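Local structure of DegV family protein (Streptococcus agalactiae, 3LUP) at residues 169-173 against 174-178; 180-183 against 184-188. The protein binds a long-chain fatty acid, here elaidic acid, and may take part in lipid transport or fatty acid metabolism. One frame throughout, in Å; residues are numbered along the deposited sequence.

In the fold
Two successive local contacts show how one short piece of chain can serve a lipid pocket on one side and build the surface on the other. Interaction 1 ends helix 168-173 and delivers Arg175 to the carboxylate of the bound elaidic acid; interaction 2 follows at once, on helix 179-186. Their centres are about 11 Å apart, while they lie about 16 and 24 Å, respectively, from the centre of the chain. They meet by packing: the methyls Val171 CG1 and Ile183 CD1 are 3.8 Å apart, and Ile182 CD1 lies 3.8 Å from the carbonyl Ser177 O. Helix 179-186 thus packs against the end of helix 168-173 and the loop that carries the ligand-binding arginine.

Interaction 1. Residues 169-173 against 174-178; sequences HLVKG and GRLSN. With ELA (Elaidic acid), chain B.
Leu176 holds its CG anti to the backbone N (chi1 178°), which lays it alongside Val171, both pointing the same way, with Leu176 CD2 3.9 Å from Val171 CG2, while Arg175 bends at chi2 (-71°) to turn its guanidinium toward the fatty acid. The setting is a helix C-terminus finished by glycine in the DegV fold: Gly174 is the first residue to leave helical angles, with a positive phi of 98°. Past it the chain turns back along the last helical turn. Leu170 O receives a nearly straight hydrogen bond from Leu176 N at 3.0 Å, arriving above the carbonyl plane, and a weak one from Gly174 N. Next to this bond the CB atoms of Leu170 and Leu176 are 4.0 Å apart; both side chains also rest on Leu193 of strand 192-195. The Leu170 side chain crosses that of Arg175 at about a right angle. Beyond it, Arg175 NH2 donates to ELA O at 2.9 Å, with the carboxyl carbon at the edge of the guanidinium plane and ELA C8 over one face. NH1 is bonded to the carbonyl O of Ile96, so a second anchor limits rotation of the group that probably pairs with the carboxylate charge. Across the turn, one water bridges two carbonyls, donating to Val171 O at 2.6 Å and to Leu176 O at 2.7 Å.

Interaction 2. Residues 180-183 against 184-188; sequences SAII and GNLLS
Ile182 and Leu186, one helical turn apart, meet at their methyl ends and illustrate how a helix can stay packed where its backbone bonding falters. Leu186 can be followed outward along its whole length. Its CB passes the carbonyl oxygens of both Ile183 and Ile182, lying slightly nearer the former. CG then comes up against Ile182 O at 3.4 Å. CD1 passes the same oxygen at 3.8 Å and ends 4.0 Å from Ile182 CD1, with Ile182 CG1 almost as near. The torsion behind this course sets Leu186 CG anti to its own carbonyl carbon (chi1 -47°), leaning the branch back along the helix toward the preceding turn.

A second pair repeats the spacing on another side of the helix. Ile183 extends CG1 anti to the backbone N (chi1 -179°), and the two side chains cross at a slant, with CG1 4.0 Å from Leu187 CG.

The backbone beneath is bonded mainly in the i to i+3 manner of a 3-10 turn. Asn185 N donates to Ile182 O at 3.1 Å and Leu186 N to Ile183 O at 3.0 Å. Ile183 O also receives a weak bond from Leu187 N. At the kink, Gly184 N has no bond to the preceding turn; it instead donates a hydrogen bond to a water at 2.7 Å, which in turn donates a weak one to Ala181 O.

Outwardly the contact belongs to the surface of the protein, with Gly184, Asn185 and Leu187 exposed. Inwardly, Ile182 and Leu186 together seat helix 179-186 on Val203 of strand 201-205, an outermost strand of the six-stranded mixed sheet.

Interaction 1. Residues 169-173 against 174-178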
ATOM      1  N   HIS A 169     -16.568  -2.147   5.513  1.00 39.66           N
ATOM      2  CA  HIS A 169     -15.671  -1.297   4.753  1.00 39.14           C
ATOM      3  C   HIS A 169     -15.144  -2.007   3.520  1.00 38.90           C
ATOM      4  O   HIS A 169     -15.275  -1.497   2.408  1.00 38.71           O
ATOM      5  CB  HIS A 169     -14.523  -0.832   5.623  1.00 38.98           C
ATOM      6  CG  HIS A 169     -14.946   0.068   6.735  1.00 39.13           C
ATOM      7  ND1 HIS A 169     -14.707   1.427   6.724  1.00 38.35           N
ATOM      8  CD2 HIS A 169     -15.591  -0.195   7.897  1.00 38.64           C
ATOM      9  CE1 HIS A 169     -15.185   1.964   7.832  1.00 38.64           C
ATOM     10  NE2 HIS A 169     -15.723   1.002   8.562  1.00 39.93           N
ATOM     11  N   LEU A 170     -14.576  -3.194   3.715  1.00 38.73           N
ATOM     12  CA  LEU A 170     -14.048  -3.963   2.599  1.00 38.75           C
ATOM     13  C   LEU A 170     -15.081  -4.430   1.579  1.00 38.74           C
ATOM     14  O   LEU A 170     -14.800  -4.425   0.379  1.00 39.05           O
ATOM     15  CB  LEU A 170     -13.217  -5.136   3.085  1.00 38.69           C
ATOM     16  CG  LEU A 170     -11.723  -4.829   3.227  1.00 38.92           C
ATOM     17  CD1 LEU A 170     -10.985  -6.056   3.703  1.00 37.84           C
ATOM     18  CD2 LEU A 170     -11.129  -4.323   1.913  1.00 38.29           C
ATOM     19  N   VAL A 171     -16.260  -4.814   2.054  1.00 38.57           N
ATOM     20  CA  VAL A 171     -17.315  -5.350   1.199  1.00 38.44           C
ATOM     21  C   VAL A 171     -18.021  -4.224   0.445  1.00 38.63           C
ATOM     22  O   VAL A 171     -18.099  -4.252  -0.786  1.00 38.33           O
ATOM     23  CB  VAL A 171     -18.336  -6.173   2.032  1.00 38.67           C
ATOM     24  CG1 VAL A 171     -19.568  -6.584   1.199  1.00 38.07           C
ATOM     25  CG2 VAL A 171     -17.656  -7.395   2.681  1.00 38.76           C
ATOM     26  N   LYS A 172     -18.524  -3.236   1.188  1.00 38.93           N
ATOM     27  CA  LYS A 172     -19.300  -2.143   0.608  1.00 39.29           C
ATOM     28  C   LYS A 172     -18.432  -1.145  -0.166  1.00 39.30           C
ATOM     29  O   LYS A 172     -18.847  -0.632  -1.222  1.00 39.30           O
ATOM     30  CB  LYS A 172     -20.176  -1.462   1.659  1.00 39.35           C
ATOM     31  CG  LYS A 172     -21.543  -2.122   1.744  1.00 41.69           C
ATOM     32  CD  LYS A 172     -22.468  -1.523   2.795  1.00 44.38           C
ATOM     33  CE  LYS A 172     -22.311  -2.245   4.137  1.00 46.30           C
ATOM     34  NZ  LYS A 172     -23.545  -2.139   4.993  1.00 46.99           N
ATOM     35  N   GLY A 173     -17.223  -0.902   0.341  1.00 38.98           N
ATOM     36  CA  GLY A 173     -16.218  -0.126  -0.388  1.00 38.58           C
ATOM     37  C   GLY A 173     -15.823  -0.834  -1.668  1.00 38.23           C
ATOM     38  O   GLY A 173     -15.460  -0.197  -2.646  1.00 38.78           O
ATOM     39  N   GLY A 174     -15.879  -2.161  -1.647  1.00 38.03           N
ATOM     40  CA  GLY A 174     -15.771  -2.968  -2.854  1.00 37.49           C
ATOM     41  C   GLY A 174     -14.405  -3.543  -3.144  1.00 37.32           C
ATOM     42  O   GLY A 174     -14.208  -4.129  -4.208  1.00 37.33           O
ATOM     43  N   ARG A 175     -13.454  -3.387  -2.221  1.00 37.08           N
ATOM     44  CA  ARG A 175     -12.083  -3.864  -2.490  1.00 37.01           C
ATOM     45  C   ARG A 175     -11.859  -5.332  -2.137  1.00 36.80           C
ATOM     46  O   ARG A 175     -10.888  -5.938  -2.601  1.00 36.89           O
ATOM     47  CB  ARG A 175     -11.000  -2.975  -1.870  1.00 36.64           C
ATOM     48  CG  ARG A 175     -11.236  -1.485  -2.000  1.00 36.98           C
ATOM     49  CD  ARG A 175     -11.087  -0.927  -3.402  1.00 36.56           C
ATOM     50  NE  ARG A 175     -11.960   0.240  -3.523  1.00 37.88           N
ATOM     51  CZ  ARG A 175     -11.866   1.196  -4.442  1.00 36.81           C
ATOM     52  NH1 ARG A 175     -10.923   1.164  -5.362  1.00 37.21           N
ATOM     53  NH2 ARG A 175     -12.724   2.201  -4.429  1.00 37.00           N
ATOM     54  N   LEU A 176     -12.750  -5.895  -1.324  1.00 36.60           N
ATOM     55  CA  LEU A 176     -12.829  -7.348  -1.171  1.00 36.48           C
ATOM     56  C   LEU A 176     -13.550  -7.937  -2.385  1.00 36.51           C
ATOM     57  O   LEU A 176     -14.695  -7.560  -2.683  1.00 36.42           O
ATOM     58  CB  LEU A 176     -13.550  -7.747   0.125  1.00 36.29           C
ATOM     59  CG  LEU A 176     -13.724  -9.263   0.336  1.00 35.91           C
ATOM     60  CD1 LEU A 176     -12.384  -9.994   0.440  1.00 35.12           C
ATOM     61  CD2 LEU A 176     -14.584  -9.566   1.548  1.00 34.76           C
ATOM     62  N   SER A 177     -12.880  -8.851  -3.084  1.00 36.14           N
ATOM     63  CA  SER A 177     -13.430  -9.416  -4.317  1.00 36.05           C
ATOM     64  C   SER A 177     -14.545 -10.391  -3.995  1.00 35.62           C
ATOM     65  O   SER A 177     -14.428 -11.158  -3.029  1.00 35.68           O
ATOM     66  CB  SER A 177     -12.347 -10.131  -5.113  1.00 36.03           C
ATOM     67  OG  SER A 177     -11.071  -9.642  -4.744  1.00 37.91           O
ATOM     68  N   ASN A 178     -15.604 -10.346  -4.822  1.00 35.22           N
ATOM     69  CA  ASN A 178     -16.837 -11.143  -4.685  1.00 34.59           C
ATOM     70  C   ASN A 178     -17.499 -10.966  -3.306  1.00 34.41           C
ATOM     71  O   ASN A 178     -18.294 -11.810  -2.870  1.00 34.32           O
ATOM     72  CB  ASN A 178     -16.584 -12.630  -5.028  1.00 34.57           C
ATOM     73  CG  ASN A 178     -17.877 -13.420  -5.258  1.00 34.87           C
ATOM     74  OD1 ASN A 178     -18.875 -12.878  -5.733  1.00 35.83           O
ATOM     75  ND2 ASN A 178     -17.860 -14.706  -4.915  1.00 34.31           N
TER
HETATM   76  CA  ELA B 301     -10.362   4.465  -6.190  1.00 52.96           C
HETATM   77  C   ELA B 301     -11.797   4.792  -6.618  1.00 54.95           C
HETATM   78  O   ELA B 301     -12.780   4.748  -5.822  1.00 54.14           O
HETATM   79  C3  ELA B 301      -9.801   5.410  -5.130  1.00 48.32           C
HETATM   80  C4  ELA B 301      -8.295   5.232  -4.973  1.00 46.96           C
HETATM   81  C5  ELA B 301      -7.882   4.893  -3.527  1.00 46.74           C
HETATM   82  C6  ELA B 301      -7.987   3.387  -3.248  1.00 44.62           C
HETATM   83  C7  ELA B 301      -7.971   2.945  -1.790  1.00 42.43           C
HETATM   84  C8  ELA B 301      -8.149   1.424  -1.703  1.00 42.25           C
HETATM   85  C9  ELA B 301      -7.335   0.827  -0.563  1.00 41.37           C
HETATM   86  C10 ELA B 301      -7.536  -0.568  -0.102  1.00 40.25           C
HETATM   87  C11 ELA B 301      -7.157  -0.949   1.315  1.00 39.40           C
HETATM   88  C12 ELA B 301      -6.318  -2.218   1.380  1.00 37.95           C
HETATM   89  C13 ELA B 301      -4.880  -1.970   1.801  1.00 37.06           C
HETATM   90  C14 ELA B 301      -4.270  -3.136   2.568  1.00 36.64           C
HETATM   91  C15 ELA B 301      -2.855  -2.770   3.040  1.00 36.35           C
HETATM   92  C16 ELA B 301      -2.037  -3.965   3.534  1.00 34.37           C
HETATM   93  C17 ELA B 301      -0.803  -4.184   2.666  1.00 34.94           C
HETATM   94  C18 ELA B 301       0.409  -4.628   3.476  1.00 34.37           C
HETATM   95  OXT ELA B 301     -12.012   5.096  -7.814  1.00 55.09           O
HETATM   96  O   HOH W   1     -13.395  -1.246   0.265  1.00 42.66           O
HETATM   97  O   HOH W   2     -16.975  -6.185  -2.185  1.00 31.92           O

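Interaction 2. Residues 180-183 against 184-188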
ATOM      1  N   SER A 180     -19.843  -9.123  -1.725  1.00 33.00           N
ATOM      2  CA  SER A 180     -21.266  -9.144  -1.466  1.00 32.92           C
ATOM      3  C   SER A 180     -21.853 -10.560  -1.569  1.00 32.89           C
ATOM      4  O   SER A 180     -22.896 -10.850  -0.970  1.00 32.54           O
ATOM      5  CB  SER A 180     -21.979  -8.182  -2.411  1.00 33.12           C
ATOM      6  OG  SER A 180     -21.621  -8.452  -3.757  1.00 33.70           O
ATOM      7  N   ALA A 181     -21.173 -11.434  -2.313  1.00 32.74           N
ATOM      8  CA  ALA A 181     -21.581 -12.841  -2.421  1.00 32.85           C
ATOM      9  C   ALA A 181     -21.082 -13.706  -1.263  1.00 32.79           C
ATOM     10  O   ALA A 181     -21.721 -14.686  -0.900  1.00 32.67           O
ATOM     11  CB  ALA A 181     -21.131 -13.430  -3.751  1.00 32.88           C
ATOM     12  N   ILE A 182     -19.941 -13.343  -0.687  1.00 32.89           N
ATOM     13  CA  ILE A 182     -19.323 -14.145   0.375  1.00 33.05           C
ATOM     14  C   ILE A 182     -19.450 -13.556   1.798  1.00 33.39           C
ATOM     15  O   ILE A 182     -19.068 -14.214   2.771  1.00 33.48           O
ATOM     16  CB  ILE A 182     -17.826 -14.465   0.069  1.00 32.57           C
ATOM     17  CG1 ILE A 182     -17.020 -13.177  -0.129  1.00 32.31           C
ATOM     18  CG2 ILE A 182     -17.704 -15.386  -1.141  1.00 32.33           C
ATOM     19  CD1 ILE A 182     -15.524 -13.386  -0.212  1.00 31.01           C
ATOM     20  N   ILE A 183     -19.992 -12.343   1.915  1.00 33.63           N
ATOM     21  CA  ILE A 183     -20.023 -11.637   3.205  1.00 34.18           C
ATOM     22  C   ILE A 183     -20.786 -12.402   4.304  1.00 34.42           C
ATOM     23  O   ILE A 183     -20.303 -12.506   5.437  1.00 34.50           O
ATOM     24  CB  ILE A 183     -20.505 -10.160   3.071  1.00 34.28           C
ATOM     25  CG1 ILE A 183     -20.497  -9.455   4.436  1.00 35.48           C
ATOM     26  CG2 ILE A 183     -21.863 -10.064   2.359  1.00 34.21           C
ATOM     27  CD1 ILE A 183     -21.044  -7.989   4.415  1.00 37.40           C
ATOM     28  N   GLY A 184     -21.946 -12.961   3.952  1.00 34.52           N
ATOM     29  CA  GLY A 184     -22.752 -13.754   4.880  1.00 34.77           C
ATOM     30  C   GLY A 184     -22.005 -14.891   5.561  1.00 35.04           C
ATOM     31  O   GLY A 184     -22.342 -15.274   6.673  1.00 34.88           O
ATOM     32  N   ASN A 185     -20.990 -15.430   4.885  1.00 35.60           N
ATOM     33  CA  ASN A 185     -20.165 -16.522   5.414  1.00 35.87           C
ATOM     34  C   ASN A 185     -19.021 -16.075   6.320  1.00 35.86           C
ATOM     35  O   ASN A 185     -18.512 -16.862   7.116  1.00 36.01           O
ATOM     36  CB  ASN A 185     -19.599 -17.350   4.267  1.00 35.90           C
ATOM     37  CG  ASN A 185     -20.667 -18.135   3.543  1.00 37.37           C
ATOM     38  OD1 ASN A 185     -21.698 -18.503   4.125  1.00 36.90           O
ATOM     39  ND2 ASN A 185     -20.428 -18.401   2.257  1.00 39.28           N
ATOM     40  N   LEU A 186     -18.620 -14.815   6.202  1.00 35.64           N
ATOM     41  CA  LEU A 186     -17.464 -14.335   6.933  1.00 35.65           C
ATOM     42  C   LEU A 186     -17.825 -13.527   8.168  1.00 35.89           C
ATOM     43  O   LEU A 186     -16.962 -13.253   9.000  1.00 35.96           O
ATOM     44  CB  LEU A 186     -16.567 -13.512   6.010  1.00 35.46           C
ATOM     45  CG  LEU A 186     -16.276 -14.137   4.645  1.00 35.18           C
ATOM     46  CD1 LEU A 186     -15.608 -13.128   3.743  1.00 36.01           C
ATOM     47  CD2 LEU A 186     -15.430 -15.391   4.766  1.00 33.95           C
ATOM     48  N   LEU A 187     -19.094 -13.155   8.300  1.00 36.24           N
ATOM     49  CA  LEU A 187     -19.498 -12.245   9.380  1.00 36.52           C
ATOM     50  C   LEU A 187     -19.259 -12.746  10.816  1.00 36.56           C
ATOM     51  O   LEU A 187     -18.852 -11.970  11.672  1.00 36.51           O
ATOM     52  CB  LEU A 187     -20.927 -11.733   9.181  1.00 36.31           C
ATOM     53  CG  LEU A 187     -21.039 -10.516   8.239  1.00 36.95           C
ATOM     54  CD1 LEU A 187     -22.494 -10.040   8.105  1.00 37.24           C
ATOM     55  CD2 LEU A 187     -20.113  -9.346   8.642  1.00 35.75           C
ATOM     56  N   SER A 188     -19.479 -14.037  11.058  1.00 36.51           N
ATOM     57  CA  SER A 188     -19.316 -14.614  12.394  1.00 36.41           C
ATOM     58  C   SER A 188     -17.896 -14.989  12.767  1.00 36.06           C
ATOM     59  O   SER A 188     -17.650 -15.483  13.863  1.00 36.16           O
ATOM     60  CB  SER A 188     -20.178 -15.859  12.528  1.00 36.47           C
ATOM     61  OG  SER A 188     -21.487 -15.484  12.900  1.00 37.89           O
TER
HETATM   62  O   HOH W   3     -22.603 -14.031   1.526  1.00 31.30           O